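Local coordinates for protein 4-hydroxybenzoyl-CoA thioesterase (Staphylococcus aureus, PDB 6FDG) that probably hydrolyses the thioester of DHNA-CoA in the vitamin K2 pathway, as a member of the hotdog-fold acyl-CoA thioesterases, at residues Ile5-Ala10 against Lys73-Thr78; Met1-Thr6 against Ile145-Asp150; Tyr90-Phe95 against Gly105-Ile110. One frame throughout, in Å; residues are numbered along the deposited sequence.

Interaction 1 (Ile5-Ala10 against Lys73-Thr78); sequences ITEIEA and KVKVKT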
ATOM      1  N   ILE A   5     -10.420   4.616 -22.030  1.00 17.08           N
ATOM      2  CA  ILE A   5     -10.254   5.674 -21.040  1.00 18.12           C
ATOM      3  C   ILE A   5     -10.853   5.267 -19.779  1.00 17.39           C
ATOM      4  O   ILE A   5     -12.028   4.827 -19.711  1.00 17.93           O
ATOM      5  CB  ILE A   5     -10.953   7.035 -21.505  1.00 18.07           C
ATOM      6  CG1 ILE A   5     -10.337   7.485 -22.790  1.00 19.78           C
ATOM      7  CG2 ILE A   5     -10.866   8.077 -20.339  1.00 19.78           C
ATOM      8  CD1 ILE A   5      -8.988   8.031 -22.733  1.00 20.14           C
ATOM      9  N   THR A   6     -10.050   5.292 -18.685  1.00 16.52           N
ATOM     10  CA  THR A   6     -10.496   4.953 -17.381  1.00 16.70           C
ATOM     11  C   THR A   6     -10.416   6.132 -16.461  1.00 18.94           C
ATOM     12  O   THR A   6      -9.327   6.745 -16.318  1.00 18.78           O
ATOM     13  CB  THR A   6      -9.597   3.826 -16.809  1.00 18.05           C
ATOM     14  OG1 THR A   6      -9.484   2.745 -17.728  1.00 18.65           O
ATOM     15  CG2 THR A   6     -10.084   3.320 -15.460  1.00 20.34           C
ATOM     16  N   GLU A   7     -11.459   6.436 -15.712  1.00 18.13           N
ATOM     17  CA  GLU A   7     -11.418   7.538 -14.737  1.00 20.02           C
ATOM     18  C   GLU A   7     -11.067   6.938 -13.372  1.00 17.67           C
ATOM     19  O   GLU A   7     -11.648   5.935 -12.937  1.00 20.11           O
ATOM     20  CB  GLU A   7     -12.792   8.206 -14.658  1.00 23.82           C
ATOM     21  CG  GLU A   7     -13.177   8.888 -15.976  1.00 33.22           C
ATOM     22  CD  GLU A   7     -14.443   9.755 -15.790  1.00 44.85           C
ATOM     23  OE1 GLU A   7     -14.347  10.765 -15.063  1.00 60.18           O
ATOM     24  OE2 GLU A   7     -15.516   9.388 -16.322  1.00 54.27           O
ATOM     25  N   ILE A   8     -10.141   7.601 -12.684  1.00 16.59           N
ATOM     26  CA  ILE A   8      -9.710   7.242 -11.360  1.00 17.81           C
ATOM     27  C   ILE A   8      -9.755   8.490 -10.473  1.00 18.25           C
ATOM     28  O   ILE A   8      -9.255   9.539 -10.863  1.00 20.14           O
ATOM     29  CB  ILE A   8      -8.277   6.645 -11.395  1.00 17.80           C
ATOM     30  CG1 ILE A   8      -8.243   5.403 -12.313  1.00 17.81           C
ATOM     31  CG2 ILE A   8      -7.770   6.397  -9.968  1.00 20.09           C
ATOM     32  CD1 ILE A   8      -6.865   4.754 -12.377  1.00 18.73           C
ATOM     33  N   GLU A   9     -10.314   8.358  -9.300  1.00 17.47           N
ATOM     34  CA  GLU A   9     -10.301   9.480  -8.340  1.00 18.15           C
ATOM     35  C   GLU A   9      -9.239   9.171  -7.299  1.00 19.06           C
ATOM     36  O   GLU A   9      -9.300   8.139  -6.632  1.00 18.80           O
ATOM     37  CB  GLU A   9     -11.670   9.595  -7.672  1.00 21.07           C
ATOM     38  CG  GLU A   9     -11.708  10.716  -6.653  1.00 28.52           C
ATOM     39  CD  GLU A   9     -13.013  11.478  -6.647  1.00 43.62           C
ATOM     40  OE1 GLU A   9     -14.089  10.849  -6.683  1.00 49.32           O
ATOM     41  OE2 GLU A   9     -12.964  12.729  -6.670  1.00 55.44           O
ATOM     42  N   ALA A  10      -8.260  10.055  -7.156  1.00 16.62           N
ATOM     43  CA  ALA A  10      -7.200   9.876  -6.214  1.00 17.40           C
ATOM     44  C   ALA A  10      -7.722   9.736  -4.815  1.00 17.09           C
ATOM     45  O   ALA A  10      -8.756  10.375  -4.424  1.00 19.95           O
ATOM     46  CB  ALA A  10      -6.230  11.021  -6.303  1.00 19.40           C
ATOM     47  N   LYS A  73      -9.306  14.024 -10.000  1.00 21.13           N
ATOM     48  CA  LYS A  73      -9.907  13.011 -10.873  1.00 19.24           C
ATOM     49  C   LYS A  73      -9.091  12.963 -12.113  1.00 20.57           C
ATOM     50  O   LYS A  73      -8.807  13.995 -12.812  1.00 22.57           O
ATOM     51  CB  LYS A  73     -11.294  13.507 -11.286  1.00 23.37           C
ATOM     52  CG  LYS A  73     -12.047  13.671 -10.021  1.00 32.85           C
ATOM     53  CD  LYS A  73     -13.457  14.221 -10.204  1.00 41.15           C
ATOM     54  CE  LYS A  73     -14.467  13.106 -10.040  1.00 53.45           C
ATOM     55  NZ  LYS A  73     -14.897  13.047  -8.627  1.00 58.29           N
ATOM     56  N   VAL A  74      -8.484  11.842 -12.436  1.00 18.42           N
ATOM     57  CA  VAL A  74      -7.649  11.673 -13.621  1.00 18.86           C
ATOM     58  C   VAL A  74      -8.263  10.745 -14.658  1.00 16.87           C
ATOM     59  O   VAL A  74      -9.185   9.958 -14.323  1.00 18.85           O
ATOM     60  CB  VAL A  74      -6.237  11.162 -13.232  1.00 18.48           C
ATOM     61  CG1 VAL A  74      -5.510  12.014 -12.244  1.00 19.96           C
ATOM     62  CG2 VAL A  74      -6.262   9.695 -12.759  1.00 18.34           C
ATOM     63  N   LYS A  75      -7.775  10.823 -15.901  1.00 17.12           N
ATOM     64  CA  LYS A  75      -8.208   9.917 -16.935  1.00 17.79           C
ATOM     65  C   LYS A  75      -6.996   9.233 -17.456  1.00 19.54           C
ATOM     66  O   LYS A  75      -5.950   9.815 -17.713  1.00 18.99           O
ATOM     67  CB  LYS A  75      -8.890  10.691 -18.082  1.00 21.36           C
ATOM     68  CG  LYS A  75     -10.210  11.353 -17.609  1.00 26.51           C
ATOM     69  CD  LYS A  75     -10.891  12.227 -18.659  1.00 41.27           C
ATOM     70  CE  LYS A  75     -12.016  12.967 -17.904  1.00 44.92           C
ATOM     71  NZ  LYS A  75     -12.891  12.025 -17.092  1.00 44.00           N
ATOM     72  N   VAL A  76      -7.065   7.890 -17.525  1.00 17.41           N
ATOM     73  CA  VAL A  76      -5.969   7.029 -17.979  1.00 17.14           C
ATOM     74  C   VAL A  76      -6.299   6.466 -19.346  1.00 16.41           C
ATOM     75  O   VAL A  76      -7.334   5.806 -19.441  1.00 17.79           O
ATOM     76  CB  VAL A  76      -5.607   5.905 -16.996  1.00 16.73           C
ATOM     77  CG1 VAL A  76      -4.375   5.223 -17.526  1.00 17.07           C
ATOM     78  CG2 VAL A  76      -5.446   6.435 -15.598  1.00 18.50           C
ATOM     79  N   LYS A  77      -5.526   6.740 -20.342  1.00 16.54           N
ATOM     80  CA  LYS A  77      -5.661   6.238 -21.720  1.00 16.45           C
ATOM     81  C   LYS A  77      -4.749   5.023 -21.798  1.00 16.80           C
ATOM     82  O   LYS A  77      -3.549   5.145 -21.528  1.00 17.59           O
ATOM     83  CB  LYS A  77      -5.294   7.309 -22.743  1.00 17.40           C
ATOM     84  CG  LYS A  77      -5.377   6.841 -24.184  1.00 20.23           C
ATOM     85  CD  LYS A  77      -5.056   8.038 -25.108  1.00 23.88           C
ATOM     86  CE  LYS A  77      -5.256   7.684 -26.556  1.00 24.26           C
ATOM     87  NZ  LYS A  77      -4.914   8.884 -27.420  1.00 31.47           N
ATOM     88  N   THR A  78      -5.267   3.867 -22.228  1.00 15.94           N
ATOM     89  CA  THR A  78      -4.568   2.581 -22.341  1.00 16.85           C
ATOM     90  C   THR A  78      -4.651   2.011 -23.690  1.00 16.26           C
ATOM     91  O   THR A  78      -5.784   1.990 -24.226  1.00 17.44           O
ATOM     92  CB  THR A  78      -5.149   1.602 -21.341  1.00 16.59           C
ATOM     93  OG1 THR A  78      -5.137   2.104 -20.035  1.00 18.60           O
ATOM     94  CG2 THR A  78      -4.347   0.276 -21.346  1.00 17.83           C
TER
HETATM   95  O   HOH W   1      -7.812   3.007 -19.829  1.00 18.23           O

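Interaction 2 (Met1-Thr6 against Ile145-Asp150); sequences MIYSIT and IVEIMD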
ATOM      1  N   MET A   1      -4.584   4.302 -32.572  1.00 25.64           N
ATOM      2  CA  MET A   1      -4.673   3.064 -31.818  1.00 23.24           C
ATOM      3  C   MET A   1      -6.090   2.866 -31.255  1.00 20.95           C
ATOM      4  O   MET A   1      -6.903   3.818 -31.148  1.00 21.46           O
ATOM      5  CB  MET A   1      -3.727   3.085 -30.647  1.00 25.89           C
ATOM      6  CG  MET A   1      -2.273   3.402 -30.797  1.00 32.64           C
ATOM      7  SD  MET A   1      -1.530   2.203 -31.895  1.00 40.96           S
ATOM      8  CE  MET A   1       0.067   2.925 -32.161  1.00 43.98           C
ATOM      9  N   ILE A   2      -6.411   1.612 -30.967  1.00 19.25           N
ATOM     10  CA  ILE A   2      -7.547   1.202 -30.215  1.00 17.76           C
ATOM     11  C   ILE A   2      -7.262   1.454 -28.736  1.00 17.65           C
ATOM     12  O   ILE A   2      -6.218   0.928 -28.238  1.00 18.38           O
ATOM     13  CB  ILE A   2      -7.866  -0.286 -30.438  1.00 20.13           C
ATOM     14  CG1 ILE A   2      -8.205  -0.675 -31.914  1.00 27.63           C
ATOM     15  CG2 ILE A   2      -8.933  -0.756 -29.491  1.00 23.13           C
ATOM     16  CD1 ILE A   2      -8.723   0.360 -32.754  1.00 29.71           C
ATOM     17  N   TYR A   3      -8.021   2.202 -28.020  1.00 16.35           N
ATOM     18  CA  TYR A   3      -7.702   2.557 -26.644  1.00 15.58           C
ATOM     19  C   TYR A   3      -8.863   2.636 -25.770  1.00 16.37           C
ATOM     20  O   TYR A   3     -10.034   2.765 -26.245  1.00 18.28           O
ATOM     21  CB  TYR A   3      -6.949   3.866 -26.596  1.00 17.55           C
ATOM     22  CG  TYR A   3      -7.763   5.158 -27.000  1.00 18.06           C
ATOM     23  CD1 TYR A   3      -8.467   5.868 -26.117  1.00 18.22           C
ATOM     24  CD2 TYR A   3      -7.854   5.535 -28.353  1.00 21.58           C
ATOM     25  CE1 TYR A   3      -9.276   7.032 -26.476  1.00 20.02           C
ATOM     26  CE2 TYR A   3      -8.632   6.645 -28.758  1.00 21.20           C
ATOM     27  CZ  TYR A   3      -9.337   7.293 -27.795  1.00 22.25           C
ATOM     28  OH  TYR A   3     -10.103   8.468 -28.092  1.00 23.84           O
ATOM     29  N   SER A   4      -8.740   2.513 -24.443  1.00 16.29           N
ATOM     30  CA  SER A   4      -9.733   2.738 -23.458  1.00 16.03           C
ATOM     31  C   SER A   4      -9.379   4.038 -22.667  1.00 16.16           C
ATOM     32  O   SER A   4      -8.222   4.458 -22.635  1.00 16.95           O
ATOM     33  CB  SER A   4      -9.915   1.552 -22.507  1.00 18.43           C
ATOM     34  OG  SER A   4      -8.681   1.297 -21.877  1.00 18.48           O
ATOM     35  N   ILE A   5     -10.420   4.616 -22.030  1.00 17.08           N
ATOM     36  CA  ILE A   5     -10.254   5.674 -21.040  1.00 18.12           C
ATOM     37  C   ILE A   5     -10.853   5.267 -19.779  1.00 17.39           C
ATOM     38  O   ILE A   5     -12.028   4.827 -19.711  1.00 17.93           O
ATOM     39  CB  ILE A   5     -10.953   7.035 -21.505  1.00 18.07           C
ATOM     40  CG1 ILE A   5     -10.337   7.485 -22.790  1.00 19.78           C
ATOM     41  CG2 ILE A   5     -10.866   8.077 -20.339  1.00 19.78           C
ATOM     42  CD1 ILE A   5      -8.988   8.031 -22.733  1.00 20.14           C
ATOM     43  N   THR A   6     -10.050   5.292 -18.685  1.00 16.52           N
ATOM     44  CA  THR A   6     -10.496   4.953 -17.381  1.00 16.70           C
ATOM     45  C   THR A   6     -10.416   6.132 -16.461  1.00 18.94           C
ATOM     46  O   THR A   6      -9.327   6.745 -16.318  1.00 18.78           O
ATOM     47  CB  THR A   6      -9.597   3.826 -16.809  1.00 18.05           C
ATOM     48  OG1 THR A   6      -9.484   2.745 -17.728  1.00 18.65           O
ATOM     49  CG2 THR A   6     -10.084   3.320 -15.460  1.00 20.34           C
ATOM     50  N   ILE A 145      -8.059   4.646 -35.068  1.00 24.26           N
ATOM     51  CA  ILE A 145      -8.193   5.370 -33.850  1.00 22.74           C
ATOM     52  C   ILE A 145      -9.588   5.133 -33.349  1.00 25.22           C
ATOM     53  O   ILE A 145     -10.639   5.643 -33.911  1.00 24.21           O
ATOM     54  CB  ILE A 145      -7.911   6.896 -33.955  1.00 26.42           C
ATOM     55  CG1 ILE A 145      -6.521   7.062 -34.543  1.00 29.77           C
ATOM     56  CG2 ILE A 145      -8.138   7.549 -32.585  1.00 26.55           C
ATOM     57  CD1 ILE A 145      -6.098   8.473 -34.923  1.00 33.66           C
ATOM     58  N   VAL A 146      -9.836   4.380 -32.296  1.00 22.50           N
ATOM     59  CA  VAL A 146     -11.115   4.077 -31.746  1.00 23.03           C
ATOM     60  C   VAL A 146     -11.113   4.022 -30.210  1.00 21.76           C
ATOM     61  O   VAL A 146     -10.175   3.259 -29.689  1.00 21.72           O
ATOM     62  CB  VAL A 146     -11.586   2.641 -32.283  1.00 26.85           C
ATOM     63  CG1 VAL A 146     -12.939   2.243 -31.732  1.00 30.55           C
ATOM     64  CG2 VAL A 146     -11.518   2.591 -33.804  1.00 29.10           C
ATOM     65  N   GLU A 147     -12.014   4.590 -29.471  1.00 20.00           N
ATOM     66  CA  GLU A 147     -12.166   4.353 -28.062  1.00 20.83           C
ATOM     67  C   GLU A 147     -13.068   3.244 -27.845  1.00 22.67           C
ATOM     68  O   GLU A 147     -14.321   3.347 -28.216  1.00 25.26           O
ATOM     69  CB  GLU A 147     -12.658   5.546 -27.285  1.00 20.90           C
ATOM     70  CG  GLU A 147     -12.678   5.430 -25.767  1.00 21.54           C
ATOM     71  CD  GLU A 147     -13.509   6.379 -24.882  1.00 30.15           C
ATOM     72  OE1 GLU A 147     -14.073   7.314 -25.398  1.00 37.94           O
ATOM     73  OE2 GLU A 147     -13.753   6.165 -23.648  1.00 28.04           O
ATOM     74  N   ILE A 148     -12.655   2.130 -27.252  1.00 19.14           N
ATOM     75  CA  ILE A 148     -13.570   1.070 -26.888  1.00 18.68           C
ATOM     76  C   ILE A 148     -14.258   1.386 -25.650  1.00 19.00           C
ATOM     77  O   ILE A 148     -13.747   2.026 -24.714  1.00 20.11           O
ATOM     78  CB  ILE A 148     -12.837  -0.303 -26.809  1.00 18.24           C
ATOM     79  CG1 ILE A 148     -11.665  -0.269 -25.773  1.00 19.36           C
ATOM     80  CG2 ILE A 148     -12.372  -0.687 -28.221  1.00 20.67           C
ATOM     81  CD1 ILE A 148     -11.065  -1.659 -25.533  1.00 21.19           C
ATOM     82  N   MET A 149     -15.519   0.955 -25.550  1.00 20.71           N
ATOM     83  CA  MET A 149     -16.352   1.155 -24.370  1.00 22.74           C
ATOM     84  C   MET A 149     -17.463   0.164 -24.295  1.00 24.10           C
ATOM     85  O   MET A 149     -17.756  -0.518 -25.254  1.00 23.09           O
ATOM     86  CB  MET A 149     -16.850   2.540 -24.254  1.00 29.81           C
ATOM     87  CG  MET A 149     -17.660   2.818 -25.420  1.00 24.47           C
ATOM     88  SD  MET A 149     -18.403   4.528 -25.457  1.00 34.16           S
ATOM     89  CE  MET A 149     -17.241   5.291 -26.558  1.00 24.65           C
ATOM     90  N   ASP A 150     -18.087   0.040 -23.086  1.00 27.68           N
ATOM     91  CA  ASP A 150     -19.197  -0.883 -22.944  1.00 29.43           C
ATOM     92  C   ASP A 150     -20.405  -0.408 -23.744  1.00 23.14           C
ATOM     93  O   ASP A 150     -20.537   0.866 -23.816  1.00 25.50           O
ATOM     94  CB  ASP A 150     -19.621  -0.994 -21.436  1.00 34.90           C
ATOM     95  CG  ASP A 150     -18.445  -1.381 -20.580  1.00 43.89           C
ATOM     96  OD1 ASP A 150     -17.964  -2.514 -20.822  1.00 45.67           O
ATOM     97  OD2 ASP A 150     -17.929  -0.511 -19.854  1.00 52.31           O
TER
HETATM   98  O   HOH W   2     -11.595   9.660 -26.075  1.00 27.62           O
HETATM   99  O   HOH W   3     -13.180   3.760 -22.647  1.00 19.32           O

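Interaction 3 (Tyr90-Phe95 against Gly105-Ile110); sequences YKYEIF and GSTELI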
ATOM      1  N   TYR A  90       1.506  -2.972 -22.886  1.00 15.56           N
ATOM      2  CA  TYR A  90       0.494  -1.919 -22.770  1.00 15.13           C
ATOM      3  C   TYR A  90       1.204  -0.622 -22.575  1.00 16.57           C
ATOM      4  O   TYR A  90       2.223  -0.539 -21.836  1.00 16.88           O
ATOM      5  CB  TYR A  90      -0.434  -2.166 -21.607  1.00 15.92           C
ATOM      6  CG  TYR A  90      -1.277  -3.399 -21.648  1.00 15.17           C
ATOM      7  CD1 TYR A  90      -0.771  -4.653 -21.442  1.00 17.64           C
ATOM      8  CD2 TYR A  90      -2.629  -3.290 -22.012  1.00 17.60           C
ATOM      9  CE1 TYR A  90      -1.594  -5.792 -21.524  1.00 17.86           C
ATOM     10  CE2 TYR A  90      -3.468  -4.435 -22.075  1.00 17.13           C
ATOM     11  CZ  TYR A  90      -2.894  -5.596 -21.856  1.00 16.82           C
ATOM     12  OH  TYR A  90      -3.720  -6.779 -21.917  1.00 20.54           O
ATOM     13  N   LYS A  91       0.685   0.452 -23.160  1.00 16.02           N
ATOM     14  CA  LYS A  91       1.140   1.822 -22.899  1.00 16.19           C
ATOM     15  C   LYS A  91      -0.006   2.604 -22.343  1.00 15.39           C
ATOM     16  O   LYS A  91      -1.200   2.361 -22.579  1.00 16.10           O
ATOM     17  CB  LYS A  91       1.688   2.479 -24.187  1.00 18.28           C
ATOM     18  CG  LYS A  91       3.098   2.015 -24.497  1.00 23.04           C
ATOM     19  CD  LYS A  91       3.686   2.608 -25.771  1.00 30.41           C
ATOM     20  CE  LYS A  91       3.862   4.085 -25.598  1.00 32.03           C
ATOM     21  NZ  LYS A  91       5.097   4.458 -26.453  1.00 41.27           N
ATOM     22  N   TYR A  92       0.387   3.630 -21.556  1.00 15.42           N
ATOM     23  CA  TYR A  92      -0.551   4.469 -20.845  1.00 15.10           C
ATOM     24  C   TYR A  92      -0.198   5.938 -20.902  1.00 15.65           C
ATOM     25  O   TYR A  92       0.988   6.336 -20.964  1.00 16.93           O
ATOM     26  CB  TYR A  92      -0.537   4.172 -19.331  1.00 15.76           C
ATOM     27  CG  TYR A  92      -0.668   2.672 -19.043  1.00 15.17           C
ATOM     28  CD1 TYR A  92       0.512   1.887 -18.970  1.00 15.79           C
ATOM     29  CD2 TYR A  92      -1.863   2.087 -18.782  1.00 15.95           C
ATOM     30  CE1 TYR A  92       0.438   0.508 -18.764  1.00 15.31           C
ATOM     31  CE2 TYR A  92      -1.942   0.689 -18.524  1.00 15.38           C
ATOM     32  CZ  TYR A  92      -0.783  -0.049 -18.463  1.00 15.08           C
ATOM     33  OH  TYR A  92      -0.861  -1.447 -18.157  1.00 15.71           O
ATOM     34  N   GLU A  93      -1.230   6.749 -20.846  1.00 15.14           N
ATOM     35  CA  GLU A  93      -1.092   8.239 -20.625  1.00 15.63           C
ATOM     36  C   GLU A  93      -2.064   8.603 -19.553  1.00 16.92           C
ATOM     37  O   GLU A  93      -3.224   8.193 -19.593  1.00 17.92           O
ATOM     38  CB  GLU A  93      -1.438   9.031 -21.924  1.00 17.83           C
ATOM     39  CG  GLU A  93      -0.454   8.844 -23.003  1.00 18.70           C
ATOM     40  CD  GLU A  93      -0.821   9.500 -24.359  1.00 24.08           C
ATOM     41  OE1 GLU A  93      -1.989   9.758 -24.557  1.00 25.24           O
ATOM     42  OE2 GLU A  93       0.116   9.545 -25.143  1.00 29.16           O
ATOM     43  N   ILE A  94      -1.641   9.424 -18.585  1.00 16.52           N
ATOM     44  CA  ILE A  94      -2.528   9.911 -17.544  1.00 17.49           C
ATOM     45  C   ILE A  94      -2.707  11.432 -17.681  1.00 16.43           C
ATOM     46  O   ILE A  94      -1.700  12.174 -17.776  1.00 18.13           O
ATOM     47  CB  ILE A  94      -2.021   9.662 -16.142  1.00 16.40           C
ATOM     48  CG1 ILE A  94      -1.745   8.136 -15.937  1.00 17.01           C
ATOM     49  CG2 ILE A  94      -2.982  10.201 -15.118  1.00 18.83           C
ATOM     50  CD1 ILE A  94      -1.264   7.805 -14.559  1.00 19.07           C
ATOM     51  N   PHE A  95      -3.971  11.839 -17.811  1.00 16.86           N
ATOM     52  CA  PHE A  95      -4.324  13.290 -17.875  1.00 17.65           C
ATOM     53  C   PHE A  95      -4.917  13.665 -16.597  1.00 18.76           C
ATOM     54  O   PHE A  95      -5.780  13.030 -15.975  1.00 19.50           O
ATOM     55  CB  PHE A  95      -5.291  13.465 -19.068  1.00 18.63           C
ATOM     56  CG  PHE A  95      -4.716  13.093 -20.398  1.00 19.28           C
ATOM     57  CD1 PHE A  95      -3.987  14.021 -21.194  1.00 21.83           C
ATOM     58  CD2 PHE A  95      -4.836  11.780 -20.888  1.00 20.24           C
ATOM     59  CE1 PHE A  95      -3.372  13.669 -22.404  1.00 22.00           C
ATOM     60  CE2 PHE A  95      -4.233  11.445 -22.104  1.00 23.20           C
ATOM     61  CZ  PHE A  95      -3.516  12.350 -22.858  1.00 22.70           C
ATOM     62  N   GLY A 105       3.624   5.757 -19.457  1.00 16.49           N
ATOM     63  CA  GLY A 105       4.382   4.570 -18.971  1.00 16.04           C
ATOM     64  C   GLY A 105       3.998   3.379 -19.752  1.00 15.37           C
ATOM     65  O   GLY A 105       3.245   3.462 -20.809  1.00 16.07           O
ATOM     66  N   SER A 106       4.481   2.219 -19.350  1.00 14.26           N
ATOM     67  CA  SER A 106       4.221   0.979 -20.017  1.00 15.21           C
ATOM     68  C   SER A 106       4.361  -0.173 -19.069  1.00 14.87           C
ATOM     69  O   SER A 106       5.047  -0.093 -18.024  1.00 15.93           O
ATOM     70  CB  SER A 106       5.128   0.747 -21.205  1.00 17.23           C
ATOM     71  OG  SER A 106       6.484   0.711 -20.854  1.00 20.53           O
ATOM     72  N   THR A 107       3.698  -1.278 -19.358  1.00 14.24           N
ATOM     73  CA  THR A 107       3.835  -2.558 -18.663  1.00 15.10           C
ATOM     74  C   THR A 107       3.905  -3.708 -19.621  1.00 14.97           C
ATOM     75  O   THR A 107       2.970  -3.822 -20.515  1.00 16.40           O
ATOM     76  CB  THR A 107       2.717  -2.850 -17.698  1.00 15.52           C
ATOM     77  OG1 THR A 107       1.450  -2.840 -18.429  1.00 15.17           O
ATOM     78  CG2 THR A 107       2.636  -1.859 -16.516  1.00 16.01           C
ATOM     79  N   GLU A 108       4.875  -4.601 -19.486  1.00 15.10           N
ATOM     80  CA  GLU A 108       4.882  -5.898 -20.223  1.00 15.00           C
ATOM     81  C   GLU A 108       4.251  -6.900 -19.338  1.00 16.30           C
ATOM     82  O   GLU A 108       4.546  -7.012 -18.134  1.00 17.79           O
ATOM     83  CB  GLU A 108       6.319  -6.226 -20.555  1.00 18.05           C
ATOM     84  CG  GLU A 108       6.414  -7.586 -21.366  1.00 21.66           C
ATOM     85  CD  GLU A 108       7.862  -7.913 -21.568  1.00 33.73           C
ATOM     86  OE1 GLU A 108       8.555  -8.068 -20.544  1.00 38.80           O
ATOM     87  OE2 GLU A 108       8.283  -8.036 -22.702  1.00 36.39           O
ATOM     88  N   LEU A 109       3.370  -7.749 -19.930  1.00 16.45           N
ATOM     89  CA  LEU A 109       2.582  -8.795 -19.262  1.00 17.18           C
ATOM     90  C   LEU A 109       2.866 -10.115 -19.991  1.00 17.60           C
ATOM     91  O   LEU A 109       2.980 -10.115 -21.235  1.00 17.64           O
ATOM     92  CB  LEU A 109       1.116  -8.555 -19.276  1.00 19.01           C
ATOM     93  CG  LEU A 109       0.464  -7.530 -18.398  1.00 21.33           C
ATOM     94  CD1 LEU A 109       0.337  -8.064 -17.064  1.00 22.22           C
ATOM     95  CD2 LEU A 109       1.059  -6.166 -18.378  1.00 18.88           C
ATOM     96  N   ILE A 110       2.925 -11.171 -19.255  1.00 17.18           N
ATOM     97  CA  ILE A 110       2.984 -12.589 -19.770  1.00 17.76           C
ATOM     98  C   ILE A 110       1.815 -13.303 -19.129  1.00 18.63           C
ATOM     99  O   ILE A 110       1.181 -12.838 -18.204  1.00 20.73           O
ATOM    100  CB  ILE A 110       4.346 -13.293 -19.544  1.00 18.27           C
ATOM    101  CG1 ILE A 110       4.654 -13.415 -18.044  1.00 19.14           C
ATOM    102  CG2 ILE A 110       5.408 -12.536 -20.251  1.00 21.04           C
ATOM    103  CD1 ILE A 110       5.841 -14.252 -17.616  1.00 23.38           C
TER

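Interaction 1 (Ile5-Ala10 against Lys73-Thr78)
Lys75 lies alongside Glu7, with its base against Ile5. Lys75 CB lies 4.0 Å from Ile5 CG2, and Lys75 CG 4.2 Å from Glu7 CG. The chain then stays extended until chi4 (-51°), where it bends and turns the ammonium towards the carboxylate. There Lys75 NZ forms a salt bridge with Glu7 OE1 at 2.8 Å. Glu9 and Lys73 make a second salt bridge on the same face. Lys73 NZ meets Glu9 OE2 at 2.8 Å, from above the carboxylate plane (42° out of it). Apart from Ile5 this face is charged, and its Glu7, Glu9, Lys73 and Lys75 are exposed.

The other face carries Thr6, Ile8, Val74 and Val76 and is buried. Ile8 CB touches Val74 CG2, and Ile8 CD1 crosses to Val76 CG2 at 3.9 Å. Helix 26-41 packs on this side, with Ala33 against Thr6 and Val76. Thr6 OG1 is hydrogen-bonded to Asp36 and accepts a bond from a water that also donates to Val76 O and is bonded to Thr78 OG1.

The backbones are joined through two hydrogen-bonded pairs, Thr6 with Val76 and Ile8 with Val74. This is an antiparallel strand pair of the hotdog fold, in which a curved sheet wraps round a long helix.

Interaction 2 (Met1-Thr6 against Ile145-Asp150)
Tyr3 and Glu147 form one of two parallel bridges here; Ile2 and Val146 form the other. Through them the short strand 146-147, near the C-terminus, adds to strand 2-9 of the hotdog sheet. Three backbone bonds join the two: Val146 N to Met1 O, Tyr3 N to Val146 O, and Ile148 N to Tyr3 O. The first is the longest, at 3.2 Å from Val146 N to Met1 O.

The tight part is apolar. Ile2 and Ile148 are buried, and Val146 is partly exposed at the margin. Ile2 lies alongside Val146, and Ile2 CD1 sits 3.7 Å from Val146 CB. Ile2 and Ile148 cross at about a right angle, with Ile2 CG2 and Ile148 CG2 3.7 Å apart. Val136 of helix 127-141 also packs on Ile2, and Lys40 of helix 26-41 touches Ile148.

The opposite face is more polar and open to water; Tyr3 and Glu147 are both partly exposed. With CG between the backbone N and the carbonyl carbon (chi1 68°), the Tyr3 ring swings over to Glu147. Glu147 CA lies over the centre of the Tyr3 ring, 4.1 Å above its plane. Glu147 CB makes an off-centre CH-pi contact, 4.2 Å from the ring centroid of Tyr3. The carboxylate itself lies beside the ring. Ile145 CG2 meets the ring at its edge. Lys77 of the neighbouring strand makes a cation-pi contact with the same ring.

Waters serve the polar ends on this side. One is bonded to Tyr3 OH and only weakly to Glu147 OE1. A second accepts the N-H of Ile5, and its oxygen lies 2.7 Å from Glu147 OE2 and 2.8 Å from Ile148 O.

Interaction 3 (Tyr90-Phe95 against Gly105-Ile110)
Tyr90 and Tyr92 each form a hydrogen-bonded antiparallel pair, with Thr107 and Gly105 respectively. Each pair has two bonds, the shortest being Tyr90 N to Thr107 O at 2.9 Å. Between them, Lys91 faces Ser106 in a non-hydrogen-bonded pair, and the CA of Ser106 comes within 3.1 Å of Tyr90 O.

One side-chain hydrogen bond spans the strands. Tyr92 OH and Thr107 OG1 are 2.7 Å apart. Thr107 turns OG1 between its backbone N and carbonyl carbon (chi1 58°), which brings the hydroxyl to the ring edge of Tyr92. Tyr92 OH is also hydrogen-bonded to Arg34 NH2, so this phenol oxygen has two partners. Tyr90 OH is hydrogen-bonded to Tyr133 OH.

Aromatic and apolar contacts lie on the same face. The Tyr92 ring turns its edge to the backbone of Gly105 and Ser106, which lies near the ring plane; Tyr92 CD1 is 4.0 Å from Ser106 CA. The ring also stacks on Phe30. Tyr90 CD1 touches Leu109 CD2 at 3.9 Å, the two side chains crossing at about a right angle.

Arg34 of helix 26-41 touches Tyr90, Thr107 and Leu109. The arrangement is a beta hairpin of the hotdog fold, whose inner face packs on the long helix.

All three contacts belong to one curved sheet. Strand 2-9 is common to interactions 1 and 2, pairing antiparallel with strand 73-83 and parallel with strand 146-147. Their centres are about 13 Å apart, and Thr78 O is probably hydrogen-bonded to Ser4 N at 3.0 Å. Interactions 1 and 3 also have centres about 13 Å apart. Strands 73-83 and 88-95 are neighbours, with probable bonds from Lys77 N to Glu93 O and from Phe95 N to Lys75 O, both 2.8 Å. Interactions 2 and 3 do not touch; their nearest atoms are about 6 Å apart. Helix 26-41 meets side chains of all three contacts.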